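Local coordinates for PbSGBP-B lipoprotein (Prevotella bryantii B14, PDB 6D2Y) that probably binds polysaccharide as a surface glycan-binding lipoprotein of a polysaccharide utilization locus, and carries a magnesium ion, at residues G146-I151 and K186-M191. Residues are numbered along the deposited sequence; the frame is centred on the assembly and turned at random.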
ATOM      1  N   GLY A 146       7.310  20.747   5.669  1.00 69.15           N
ATOM      2  CA  GLY A 146       8.676  20.909   5.228  1.00 67.14           C
ATOM      3  C   GLY A 146       9.386  19.616   4.882  1.00 65.37           C
ATOM      4  O   GLY A 146      10.431  19.656   4.222  1.00 65.29           O
ATOM      5  N   GLU A 147       8.850  18.475   5.307  1.00 59.40           N
ATOM      6  CA  GLU A 147       9.469  17.192   5.018  1.00 63.45           C
ATOM      7  C   GLU A 147       9.244  16.800   3.562  1.00 65.49           C
ATOM      8  O   GLU A 147       8.248  17.180   2.939  1.00 65.76           O
ATOM      9  CB  GLU A 147       8.909  16.103   5.935  1.00 57.14           C
ATOM     10  CG  GLU A 147       9.752  15.838   7.173  1.00 70.58           C
ATOM     11  CD  GLU A 147       8.919  15.405   8.366  1.00 77.60           C
ATOM     12  OE1 GLU A 147       9.350  15.651   9.513  1.00 79.21           O
ATOM     13  OE2 GLU A 147       7.837  14.817   8.158  1.00 74.90           O
ATOM     14  N   GLU A 148      10.184  16.027   3.023  1.00 62.68           N
ATOM     15  CA  GLU A 148      10.069  15.525   1.661  1.00 60.46           C
ATOM     16  C   GLU A 148       9.158  14.304   1.652  1.00 57.83           C
ATOM     17  O   GLU A 148       9.427  13.317   2.346  1.00 57.42           O
ATOM     18  CB  GLU A 148      11.444  15.175   1.097  1.00 62.88           C
ATOM     19  CG  GLU A 148      11.449  14.957  -0.405  1.00 74.03           C
ATOM     20  CD  GLU A 148      12.717  14.283  -0.893  1.00 80.25           C
ATOM     21  OE1 GLU A 148      12.886  13.074  -0.626  1.00 81.81           O
ATOM     22  OE2 GLU A 148      13.541  14.961  -1.543  1.00 81.08           O
ATOM     23  N   VAL A 149       8.085  14.369   0.870  1.00 56.86           N
ATOM     24  CA  VAL A 149       7.092  13.307   0.794  1.00 55.53           C
ATOM     25  C   VAL A 149       7.108  12.727  -0.611  1.00 55.18           C
ATOM     26  O   VAL A 149       7.188  13.466  -1.597  1.00 57.62           O
ATOM     27  CB  VAL A 149       5.683  13.822   1.153  1.00 54.45           C
ATOM     28  CG1 VAL A 149       4.707  12.664   1.275  1.00 58.49           C
ATOM     29  CG2 VAL A 149       5.724  14.632   2.438  1.00 48.71           C
ATOM     30  N   THR A 150       7.034  11.401  -0.699  1.00 52.69           N
ATOM     31  CA  THR A 150       6.956  10.698  -1.972  1.00 57.63           C
ATOM     32  C   THR A 150       5.710   9.825  -1.991  1.00 54.10           C
ATOM     33  O   THR A 150       5.431   9.113  -1.020  1.00 63.23           O
ATOM     34  CB  THR A 150       8.204   9.843  -2.219  1.00 60.58           C
ATOM     35  OG1 THR A 150       8.299   8.831  -1.209  1.00 67.98           O
ATOM     36  CG2 THR A 150       9.459  10.703  -2.192  1.00 54.67           C
ATOM     37  N   ILE A 151       4.964   9.886  -3.091  1.00 48.69           N
ATOM     38  CA  ILE A 151       3.780   9.060  -3.297  1.00 51.14           C
ATOM     39  C   ILE A 151       4.107   8.059  -4.396  1.00 58.95           C
ATOM     40  O   ILE A 151       4.462   8.449  -5.516  1.00 63.20           O
ATOM     41  CB  ILE A 151       2.552   9.908  -3.660  1.00 50.82           C
ATOM     42  CG1 ILE A 151       1.932  10.510  -2.401  1.00 52.69           C
ATOM     43  CG2 ILE A 151       1.513   9.066  -4.387  1.00 49.17           C
ATOM     44  CD1 ILE A 151       0.966  11.634  -2.679  1.00 51.52           C
ATOM     45  N   LYS A 186       6.514   7.594  -9.202  1.00 54.42           N
ATOM     46  CA  LYS A 186       6.702   8.320  -7.955  1.00 52.99           C
ATOM     47  C   LYS A 186       6.490   9.809  -8.167  1.00 55.81           C
ATOM     48  O   LYS A 186       6.969  10.382  -9.150  1.00 61.60           O
ATOM     49  CB  LYS A 186       8.101   8.072  -7.364  1.00 56.10           C
ATOM     50  CG  LYS A 186       8.428   6.601  -7.120  1.00 71.02           C
ATOM     51  CD  LYS A 186       9.443   6.422  -5.998  1.00 78.92           C
ATOM     52  CE  LYS A 186       9.576   4.955  -5.606  1.00 79.49           C
ATOM     53  NZ  LYS A 186       8.915   4.646  -4.304  1.00 74.99           N
ATOM     54  N   ILE A 187       5.769  10.425  -7.233  1.00 52.04           N
ATOM     55  CA  ILE A 187       5.600  11.872  -7.158  1.00 48.86           C
ATOM     56  C   ILE A 187       6.271  12.348  -5.879  1.00 54.06           C
ATOM     57  O   ILE A 187       6.028  11.791  -4.804  1.00 59.58           O
ATOM     58  CB  ILE A 187       4.115  12.273  -7.169  1.00 50.63           C
ATOM     59  CG1 ILE A 187       3.431  11.802  -8.451  1.00 51.09           C
ATOM     60  CG2 ILE A 187       3.969  13.779  -6.997  1.00 53.83           C
ATOM     61  CD1 ILE A 187       1.922  11.923  -8.406  1.00 47.69           C
ATOM     62  N   THR A 188       7.107  13.376  -5.989  1.00 54.77           N
ATOM     63  CA  THR A 188       7.850  13.902  -4.851  1.00 55.78           C
ATOM     64  C   THR A 188       7.477  15.362  -4.633  1.00 61.97           C
ATOM     65  O   THR A 188       7.505  16.159  -5.578  1.00 66.77           O
ATOM     66  CB  THR A 188       9.358  13.768  -5.069  1.00 57.50           C
ATOM     67  OG1 THR A 188       9.673  12.411  -5.402  1.00 62.09           O
ATOM     68  CG2 THR A 188      10.112  14.155  -3.808  1.00 55.19           C
ATOM     69  N   PHE A 189       7.134  15.710  -3.394  1.00 53.94           N
ATOM     70  CA  PHE A 189       6.766  17.081  -3.074  1.00 50.31           C
ATOM     71  C   PHE A 189       7.181  17.406  -1.647  1.00 52.58           C
ATOM     72  O   PHE A 189       7.419  16.516  -0.826  1.00 54.86           O
ATOM     73  CB  PHE A 189       5.262  17.327  -3.265  1.00 50.19           C
ATOM     74  CG  PHE A 189       4.386  16.615  -2.264  1.00 56.16           C
ATOM     75  CD1 PHE A 189       4.036  15.285  -2.447  1.00 48.58           C
ATOM     76  CD2 PHE A 189       3.905  17.279  -1.146  1.00 58.52           C
ATOM     77  CE1 PHE A 189       3.225  14.632  -1.533  1.00 50.69           C
ATOM     78  CE2 PHE A 189       3.095  16.629  -0.225  1.00 54.28           C
ATOM     79  CZ  PHE A 189       2.755  15.306  -0.420  1.00 48.81           C
ATOM     80  N   THR A 190       7.273  18.703  -1.364  1.00 61.31           N
ATOM     81  CA  THR A 190       7.572  19.201  -0.028  1.00 62.42           C
ATOM     82  C   THR A 190       6.263  19.582   0.653  1.00 61.49           C
ATOM     83  O   THR A 190       5.530  20.446   0.156  1.00 69.13           O
ATOM     84  CB  THR A 190       8.525  20.397  -0.089  1.00 62.90           C
ATOM     85  OG1 THR A 190       9.743  20.017  -0.740  1.00 56.68           O
ATOM     86  CG2 THR A 190       8.856  20.883   1.312  1.00 64.07           C
HETATM   87  N   MSE A 191       5.976  18.940   1.783  1.00 60.45           N
HETATM   88  CA  MSE A 191       4.705  19.085   2.497  1.00 52.80           C
HETATM   89  C   MSE A 191       4.441  20.531   2.915  1.00 57.27           C
HETATM   90  O   MSE A 191       5.188  21.087   3.716  1.00 61.99           O
HETATM   91  CB  MSE A 191       4.707  18.177   3.724  1.00 58.36           C
HETATM   92  CG  MSE A 191       3.561  18.369   4.709  1.00 64.43           C
HETATM   93 SE   MSE A 191       1.836  18.174   3.840  0.68 66.04          SE
HETATM   94  CE  MSE A 191       1.965  16.302   3.322  1.00 53.05           C
TER
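V149 rides over one face of the F189 ring on the buried side of two antiparallel strands, 148-151 and 186-190; its CB and CG1 are the bump, and the ring face is the floor they settle on. The CB of V149 stands 3.6 Å from CZ of F189, displaced from the ring centre toward the rim, a CH-pi contact. The ring gets there because chi1 of F189 is 69°, which sets CG between backbone N and carbonyl carbon and swings the phenyl across to the neighbouring strand. The two methyls of V149 divide the work: CG1 also lies against CZ and CE1, while CG2 meets CB of M191, a selenomethionine, at 3.9 Å. CD1 of I151 comes obliquely to CE1 of the same ring, at 3.9 Å. Valine's compact branch point presses close to the ring, and isoleucine's extra carbon lets CD1 reach it. These strands are the central pair of a four-stranded antiparallel sheet in the IPT/TIG domain, an immunoglobulin-like E-set fold; the side chains of V149 and I151 also touch M138 on edge strand 134-138. V149 and F189 form a hydrogen-bonded pair, with V149 N to F189 O at 2.8 Å and a reciprocal bond back, and I151 pairs likewise with I187. The opposite face, carrying E148, T150, T188 and T190, is at least partly exposed, which suits glutamate and threonine. There CG2 of T150 lies beside OG1 of T188, 3.6 Å away, and the T188 methyl turns to the aliphatic CG of E148, whose extended chain crosses it. Past the strand ends, M191 N bonds to E147 O almost straight, at 175°, and G146 N reaches M191 O. At G146 (phi 100°) a CB would jam against the preceding carbonyl O, so glycine fits; T190 CG2 packs against G146 O, 3.5 Å away.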